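Local coordinates for protein NAD nucleotidase (Haemophilus influenzae, PDB 3ZTV) that degrades NAD to adenosine and nicotinamide riboside in the periplasm, acting as a zinc-dependent pyrophosphatase and 5'-nucleotidase, at residues F456-G461 against G484-S489. Numbering follows the deposited sequence.
Sequences FALVDG and GKRLVS
Leu458 lays one methyl over a face of the Arg486 guanidinium group. Leu458 CD1 is 3.5 Å from Arg486 NE and also touches Arg486 CD, so it covers the start of the planar group and the last methylene before it. Val459 adds a second methyl further out, with Val459 CG2 3.6 Å from Arg486 NH2. That methyl approaches obliquely. The arginine chain is extended from CG to NE (chi2 -171°, chi3 174°), which carries the guanidinium across to the helix. The two backbones stay well apart: Leu458 CA and Arg486 CA are 10.9 Å from each other.

No hydrogen bond joins the two segments. The polar end of Arg486 is held by neighbours instead. NE bonds to the backbone oxygen of Glu478, and NH1 bonds to Gln455 OE1 one turn back on helix 443-460. Glu451 of the same helix accepts the backbone N-H groups of Arg486 and Leu487.

The contact lies in the C-terminal domain of this 5'-nucleotidase. It packs the last turn of helix 443-460 against the residue just before strand 487-493. The helix ends in a pi-turn, with Gly461 N bonded to Phe456 O at 2.7 Å. Bound adenosine is about 13 Å from the Leu458 side chain. The hydrogen bonds to other residues probably set how the guanidinium is turned. The two methyls add van der Waals contact and do not themselves direct its polar groups.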
loop_
_atom_site.group_PDB
_atom_site.type_symbol
_atom_site.label_atom_id
_atom_site.label_comp_id
_atom_site.label_asym_id
_atom_site.label_seq_id
_atom_site.Cartn_x
_atom_site.Cartn_y
_atom_site.Cartn_z
ATOM N N PHE A 456 42.228 6.254 15.782
ATOM C CA PHE A 456 42.010 6.850 17.101
ATOM C C PHE A 456 42.665 5.988 18.180
ATOM O O PHE A 456 43.327 6.501 19.079
ATOM C CB PHE A 456 40.507 7.016 17.373
ATOM C CG PHE A 456 40.182 7.990 18.483
ATOM C CD1 PHE A 456 40.180 9.354 18.245
ATOM C CD2 PHE A 456 39.844 7.539 19.747
ATOM C CE1 PHE A 456 39.868 10.251 19.255
ATOM C CE2 PHE A 456 39.531 8.433 20.759
ATOM C CZ PHE A 456 39.543 9.787 20.507
ATOM N N ALA A 457 42.493 4.673 18.081
ATOM C CA ALA A 457 43.034 3.749 19.080
ATOM C C ALA A 457 44.559 3.760 19.141
ATOM O O ALA A 457 45.147 3.641 20.214
ATOM C CB ALA A 457 42.538 2.326 18.815
ATOM N N LEU A 458 45.192 3.890 17.981
ATOM C CA LEU A 458 46.635 3.711 17.867
ATOM C C LEU A 458 47.412 5.017 17.928
ATOM O O LEU A 458 48.579 5.026 18.325
ATOM C CB LEU A 458 46.965 2.986 16.560
ATOM C CG LEU A 458 46.465 1.544 16.447
ATOM C CD1 LEU A 458 46.480 1.091 14.998
ATOM C CD2 LEU A 458 47.298 0.613 17.321
ATOM N N VAL A 459 46.776 6.117 17.539
ATOM C CA VAL A 459 47.493 7.384 17.412
ATOM C C VAL A 459 46.827 8.572 18.103
ATOM O O VAL A 459 47.425 9.198 18.977
ATOM C CB VAL A 459 47.734 7.747 15.927
ATOM C CG1 VAL A 459 48.479 9.076 15.814
ATOM C CG2 VAL A 459 48.501 6.637 15.222
ATOM N N ASP A 460 45.596 8.883 17.708
ATOM C CA ASP A 460 44.973 10.155 18.075
ATOM C C ASP A 460 44.287 10.185 19.441
ATOM O O ASP A 460 44.104 11.259 20.019
ATOM C CB ASP A 460 43.975 10.582 16.997
ATOM C CG ASP A 460 44.632 10.820 15.653
ATOM O OD1 ASP A 460 45.820 11.211 15.625
ATOM O OD2 ASP A 460 43.955 10.619 14.624
ATOM N N GLY A 461 43.901 9.026 19.962
ATOM C CA GLY A 461 43.125 9.001 21.189
ATOM C C GLY A 461 43.192 7.735 22.023
ATOM O O GLY A 461 44.240 7.107 22.140
ATOM N N GLY A 484 47.951 5.211 3.103
ATOM C CA GLY A 484 47.486 5.619 4.417
ATOM C C GLY A 484 46.513 4.658 5.073
ATOM O O GLY A 484 45.900 4.990 6.089
ATOM N N LYS A 485 46.387 3.460 4.508
ATOM C CA LYS A 485 45.417 2.471 4.984
ATOM C C LYS A 485 46.053 1.358 5.813
ATOM O O LYS A 485 47.155 0.892 5.508
ATOM C CB LYS A 485 44.672 1.854 3.800
ATOM C CG LYS A 485 43.948 2.865 2.926
ATOM C CD LYS A 485 42.801 3.543 3.678
ATOM C CE LYS A 485 42.082 4.557 2.794
ATOM N NZ LYS A 485 40.813 5.058 3.404
ATOM N N ARG A 486 45.355 0.928 6.861
ATOM C CA ARG A 486 45.816 -0.187 7.683
ATOM C C ARG A 486 45.156 -1.522 7.313
ATOM O O ARG A 486 45.709 -2.585 7.593
ATOM C CB ARG A 486 45.591 0.105 9.173
ATOM C CG ARG A 486 46.412 1.256 9.734
ATOM C CD ARG A 486 46.292 1.323 11.255
ATOM N NE ARG A 486 47.175 2.337 11.835
ATOM C CZ ARG A 486 46.878 3.631 11.921
ATOM N NH1 ARG A 486 45.718 4.090 11.466
ATOM N NH2 ARG A 486 47.749 4.473 12.468
ATOM N N LEU A 487 43.974 -1.475 6.707
ATOM C CA LEU A 487 43.261 -2.711 6.391
ATOM C C LEU A 487 43.964 -3.549 5.328
ATOM O O LEU A 487 44.436 -3.026 4.318
ATOM C CB LEU A 487 41.817 -2.430 5.973
ATOM C CG LEU A 487 40.853 -2.049 7.104
ATOM C CD1 LEU A 487 39.525 -1.591 6.527
ATOM C CD2 LEU A 487 40.648 -3.208 8.064
ATOM N N VAL A 488 44.011 -4.855 5.577
ATOM C CA VAL A 488 44.607 -5.822 4.658
ATOM C C VAL A 488 43.514 -6.628 3.959
ATOM O O VAL A 488 43.554 -6.832 2.747
ATOM C CB VAL A 488 45.565 -6.775 5.403
ATOM C CG1 VAL A 488 46.028 -7.912 4.496
ATOM C CG2 VAL A 488 46.757 -6.001 5.939
ATOM N N SER A 489 42.531 -7.080 4.734
ATOM C CA SER A 489 41.405 -7.829 4.189
ATOM C C SER A 489 40.172 -7.622 5.066
ATOM O O SER A 489 40.297 -7.444 6.277
ATOM C CB SER A 489 41.755 -9.320 4.118
ATOM O OG SER A 489 41.890 -9.887 5.409
#